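Local coordinates for protein cytochrome P450 268A2 Cyp268A2 (Mycobacterium marinum, PDB 6BLD) that belongs to the heme-containing cytochrome P450 family and holds protoporphyrin IX with its iron in a mainly helical fold, at residues 40-45 / 60-65; 12-17 / 34-39. All blocks are in the same frame, centred on the assembly; numbering follows the deposited sequence.

Contact 1 (40-45 / 60-65)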
# COMPACT_ATOMS: atom_id res chain seq x y z
N ARG A 40 -3.45 20.10 17.39
CA ARG A 40 -4.41 20.36 16.31
C ARG A 40 -4.56 19.10 15.47
O ARG A 40 -4.01 19.00 14.37
CB ARG A 40 -3.96 21.55 15.46
CG ARG A 40 -3.59 22.78 16.27
CD ARG A 40 -2.98 23.88 15.42
NE ARG A 40 -1.72 23.48 14.80
CZ ARG A 40 -0.56 23.37 15.45
NH1 ARG A 40 0.53 23.00 14.79
NH2 ARG A 40 -0.49 23.64 16.74
N PRO A 41 -5.31 18.11 15.97
CA PRO A 41 -5.38 16.81 15.27
C PRO A 41 -6.00 16.89 13.88
O PRO A 41 -5.73 16.01 13.06
CB PRO A 41 -6.24 15.95 16.21
CG PRO A 41 -7.02 16.94 17.02
CD PRO A 41 -6.12 18.12 17.20
N VAL A 42 -6.82 17.89 13.61
CA VAL A 42 -7.41 18.11 12.29
C VAL A 42 -7.03 19.52 11.87
O VAL A 42 -7.59 20.50 12.38
CB VAL A 42 -8.93 17.91 12.28
CG1 VAL A 42 -9.50 18.22 10.91
CG2 VAL A 42 -9.28 16.49 12.71
N SER A 43 -6.07 19.64 10.96
CA SER A 43 -5.50 20.93 10.59
C SER A 43 -5.57 21.12 9.08
O SER A 43 -5.63 20.16 8.31
CB SER A 43 -4.04 21.05 11.06
OG SER A 43 -3.27 19.95 10.61
N TRP A 44 -5.56 22.39 8.67
CA TRP A 44 -5.69 22.79 7.28
C TRP A 44 -4.31 23.14 6.72
O TRP A 44 -3.56 23.90 7.35
CB TRP A 44 -6.65 23.98 7.15
CG TRP A 44 -6.89 24.45 5.75
CD1 TRP A 44 -6.44 25.61 5.19
CD2 TRP A 44 -7.67 23.80 4.74
NE1 TRP A 44 -6.88 25.72 3.89
CE2 TRP A 44 -7.64 24.61 3.59
CE3 TRP A 44 -8.38 22.60 4.69
CZ2 TRP A 44 -8.29 24.27 2.41
CZ3 TRP A 44 -9.03 22.25 3.52
CH2 TRP A 44 -8.98 23.09 2.39
N HIS A 45 -3.99 22.61 5.55
CA HIS A 45 -2.67 22.75 4.95
C HIS A 45 -2.82 23.05 3.47
O HIS A 45 -3.84 22.72 2.86
CB HIS A 45 -1.84 21.47 5.14
CG HIS A 45 -1.58 21.12 6.57
ND1 HIS A 45 -0.37 21.35 7.18
CD2 HIS A 45 -2.38 20.57 7.52
CE1 HIS A 45 -0.43 20.96 8.44
NE2 HIS A 45 -1.63 20.48 8.67
N GLY A 60 -6.33 23.32 -0.67
CA GLY A 60 -5.57 22.64 0.36
C GLY A 60 -6.25 21.34 0.74
O GLY A 60 -6.95 20.73 -0.06
N PHE A 61 -6.01 20.94 1.99
CA PHE A 61 -6.56 19.69 2.50
C PHE A 61 -6.57 19.74 4.02
O PHE A 61 -5.86 20.53 4.65
CB PHE A 61 -5.75 18.48 2.02
CG PHE A 61 -4.35 18.42 2.58
CD1 PHE A 61 -3.30 19.06 1.94
CD2 PHE A 61 -4.08 17.71 3.74
CE1 PHE A 61 -2.02 19.01 2.45
CE2 PHE A 61 -2.80 17.66 4.26
CZ PHE A 61 -1.77 18.31 3.61
N TRP A 62 -7.40 18.87 4.61
CA TRP A 62 -7.45 18.68 6.05
C TRP A 62 -6.56 17.50 6.43
O TRP A 62 -6.69 16.41 5.87
CB TRP A 62 -8.88 18.42 6.51
CG TRP A 62 -9.76 19.63 6.51
CD1 TRP A 62 -10.71 19.95 5.58
CD2 TRP A 62 -9.79 20.68 7.48
NE1 TRP A 62 -11.32 21.14 5.92
CE2 TRP A 62 -10.77 21.60 7.08
CE3 TRP A 62 -9.06 20.93 8.65
CZ2 TRP A 62 -11.05 22.76 7.81
CZ3 TRP A 62 -9.35 22.08 9.38
CH2 TRP A 62 -10.33 22.97 8.95
N ALA A 63 -5.66 17.72 7.38
CA ALA A 63 -4.75 16.68 7.84
C ALA A 63 -5.39 15.94 9.01
O ALA A 63 -5.71 16.55 10.04
CB ALA A 63 -3.41 17.28 8.25
N VAL A 64 -5.57 14.63 8.86
CA VAL A 64 -6.16 13.77 9.88
C VAL A 64 -5.05 12.88 10.43
O VAL A 64 -4.56 11.98 9.73
CB VAL A 64 -7.32 12.94 9.32
CG1 VAL A 64 -7.88 12.03 10.41
CG2 VAL A 64 -8.40 13.84 8.76
N THR A 65 -4.66 13.12 11.68
CA THR A 65 -3.48 12.50 12.26
C THR A 65 -3.77 11.47 13.34
O THR A 65 -2.94 10.59 13.58
CB THR A 65 -2.55 13.57 12.85
OG1 THR A 65 -3.28 14.36 13.79
CG2 THR A 65 -2.01 14.47 11.75
O HOH W 1 -3.56 17.65 11.94
O HOH W 2 -7.05 13.44 13.62
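Strands 42-45 and 61-64 run antiparallel with a twist, their axes 4.4 Å apart at closest approach and their directions 145° apart. Ser43-Ala63 and His45-Phe61 are the hydrogen-bonded pairs. Ala63 N gives Ser43 O a short bond of 2.6 Å, and Ser43 N returns one to Ala63 O. His45 and Phe61 exchange a further two. Past the last bridge, Thr65 OG1 donates to Pro41 O at 3.0 Å, and a water also donates to that carbonyl.

The non-hydrogen-bonded pairs, Trp44-Trp62 and Val42-Val64, share one face of the sheet. Trp44 swings its ring away from its own backbone N (chi1 -178°) and turns the edge of the six-membered ring onto the five-membered ring of Trp62, a T-shaped pair with planes at 61°. Trp44 CB lies over the benzo ring of Trp62 as a CH-pi contact, while Val42 CG1 touches Trp62 CE3 at 3.6 Å. Trp62 NE1 is satisfied elsewhere, by Glu330. On the other face, His45 CB sits over the Phe61 ring, 3.9 Å from its centroid. The imidazole edge meets Ser43 OG, which shares a 2.6 Å hydrogen bond with His45 NE2; Ala63 CB packs against both groups.

This hairpin forms one end of the five-stranded mixed sheet of the P450 fold: 42-45 is an outermost strand, and 61-64 pairs in parallel with strand 331-335. Helix 67-75 covers Val42 and Val64, whereas Leu36 of helix 26-39 packs on Ser43 and Thr65.

Contact 2 (12-17 / 34-39)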
# COMPACT_ATOMS: atom_id res chain seq x y z
N ASP A 12 -2.00 25.86 8.50
CA ASP A 12 -1.33 25.43 9.71
C ASP A 12 0.16 25.76 9.65
O ASP A 12 0.75 25.89 8.57
CB ASP A 12 -1.52 23.93 9.94
CG ASP A 12 -1.24 23.51 11.37
OD1 ASP A 12 -2.17 23.57 12.20
OD2 ASP A 12 -0.09 23.12 11.66
N THR A 13 0.77 25.89 10.83
CA THR A 13 2.20 26.17 10.90
C THR A 13 3.02 24.96 10.46
O THR A 13 4.05 25.12 9.79
CB THR A 13 2.57 26.59 12.33
OG1 THR A 13 2.18 27.95 12.55
CG2 THR A 13 4.06 26.45 12.58
N ILE A 14 2.57 23.76 10.81
CA ILE A 14 3.34 22.55 10.52
C ILE A 14 3.33 22.28 9.02
O ILE A 14 2.28 22.32 8.37
CB ILE A 14 2.77 21.36 11.31
CG1 ILE A 14 2.82 21.63 12.81
CG2 ILE A 14 3.53 20.08 10.97
CD1 ILE A 14 4.16 22.14 13.30
N ASP A 15 4.51 21.99 8.47
CA ASP A 15 4.66 21.71 7.05
C ASP A 15 4.42 20.23 6.79
O ASP A 15 5.16 19.37 7.29
CB ASP A 15 6.05 22.13 6.58
CG ASP A 15 6.36 21.64 5.18
OD1 ASP A 15 5.43 21.51 4.36
OD2 ASP A 15 7.55 21.38 4.90
N LEU A 16 3.39 19.93 6.00
CA LEU A 16 3.10 18.57 5.55
C LEU A 16 3.04 18.46 4.03
O LEU A 16 2.57 17.44 3.52
CB LEU A 16 1.79 18.06 6.15
CG LEU A 16 1.62 18.06 7.67
CD1 LEU A 16 0.26 17.49 8.03
CD2 LEU A 16 2.73 17.27 8.34
N SER A 17 3.49 19.48 3.31
CA SER A 17 3.29 19.55 1.87
C SER A 17 4.57 19.65 1.05
O SER A 17 4.53 19.35 -0.15
CB SER A 17 2.40 20.76 1.51
OG SER A 17 1.37 20.92 2.46
N SER A 34 3.35 14.27 15.73
CA SER A 34 3.12 14.22 17.18
C SER A 34 2.50 15.51 17.68
O SER A 34 1.53 15.49 18.45
CB SER A 34 4.43 13.92 17.91
OG SER A 34 4.21 13.83 19.31
N GLU A 35 3.05 16.66 17.26
CA GLU A 35 2.52 17.94 17.71
C GLU A 35 1.10 18.15 17.20
O GLU A 35 0.24 18.67 17.93
CB GLU A 35 3.42 19.09 17.25
CG GLU A 35 2.81 20.47 17.50
CD GLU A 35 3.77 21.60 17.18
OE1 GLU A 35 3.29 22.74 16.97
OE2 GLU A 35 4.99 21.36 17.13
N LEU A 36 0.83 17.76 15.96
CA LEU A 36 -0.53 17.87 15.42
C LEU A 36 -1.49 16.99 16.20
O LEU A 36 -2.55 17.44 16.64
CB LEU A 36 -0.53 17.52 13.94
CG LEU A 36 0.17 18.52 13.01
CD1 LEU A 36 0.16 18.01 11.58
CD2 LEU A 36 -0.49 19.89 13.11
N ARG A 37 -1.13 15.71 16.39
CA ARG A 37 -1.98 14.81 17.16
C ARG A 37 -2.30 15.37 18.53
O ARG A 37 -3.39 15.15 19.06
CB ARG A 37 -1.30 13.44 17.30
CG ARG A 37 -1.44 12.53 16.09
CD ARG A 37 -1.09 11.09 16.42
NE ARG A 37 0.09 10.99 17.28
CZ ARG A 37 1.33 10.84 16.82
NH1 ARG A 37 1.56 10.77 15.52
NH2 ARG A 37 2.34 10.76 17.68
N ALA A 38 -1.36 16.11 19.13
CA ALA A 38 -1.57 16.61 20.48
C ALA A 38 -2.36 17.91 20.50
O ALA A 38 -3.29 18.07 21.29
CB ALA A 38 -0.22 16.78 21.19
N GLU A 39 -2.00 18.85 19.62
CA GLU A 39 -2.57 20.20 19.67
C GLU A 39 -3.68 20.43 18.66
O GLU A 39 -4.75 20.94 19.01
CB GLU A 39 -1.46 21.24 19.48
CG GLU A 39 -0.17 20.97 20.26
CD GLU A 39 -0.35 21.02 21.77
OE1 GLU A 39 -1.42 21.45 22.24
OE2 GLU A 39 0.60 20.63 22.48
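Leu36 leaves helix 26-39 with CG anti to its carbonyl carbon (chi1 -69°), which carries the branched end to the loop 12-17. Ile14 answers with CG1 anti to its own carbonyl carbon (chi1 -59°) and CG2 anti to the backbone N, so that both branches face the leucine. The two side chains slide past each other in opposite directions. Ile14 CG1 lies 3.8 Å from Leu36 CD2, and Ile14 CG2 is near the other methyl, CD1. Leu16 comes from farther along the loop and meets the helix residue tip to tip, with Leu16 CD1 and Leu36 CD1 3.6 Å apart. Leu36 is thus shared by two apolar residues of the loop.

Asp12 also touches the leucine: its OD2 approaches Leu36 CD2 to 3.6 Å, a van der Waals contact. The same oxygen accepts the backbone N-H of Ile14 at 2.9 Å, on the anti side of the carboxylate and 23° out of its plane. The other carboxylate oxygen, OD1, pairs with Arg40. Toward the surface, the extended side chain of Glu35 crosses Ile14 obliquely, bringing Glu35 OE1 to 3.8 Å from Ile14 CD1; Glu35 is exposed, and this is the outer part of the contact.

The bond from Ile14 N to Asp12 closes an Asx turn, and Asp15 makes a second by accepting from Ser17 N. Two successive Asx turns shape this irregular N-terminal segment, which packs through Ile14 and Leu16 on the last turns of helix 26-39 in the P450 fold.

How the contacts relate
Contact 2 comes first along the chain and closes before contact 1 opens; helix 26-39 runs almost directly into strand 42-45, and the centres of the two contacts lie about 8 Å apart. They also touch. Asp12 OD1 forms a salt bridge with Arg40 NE at 2.6 Å, and Asp12 N probably bonds to Trp44 O, so the N-terminal loop runs beside edge strand 42-45 as well as against the helix. Loop, helix and hairpin therefore form one continuous corner of the P450 fold, both contact centres more than 20 Å from the chain's centre, with the side chain of Val64 about 12 Å from the heme.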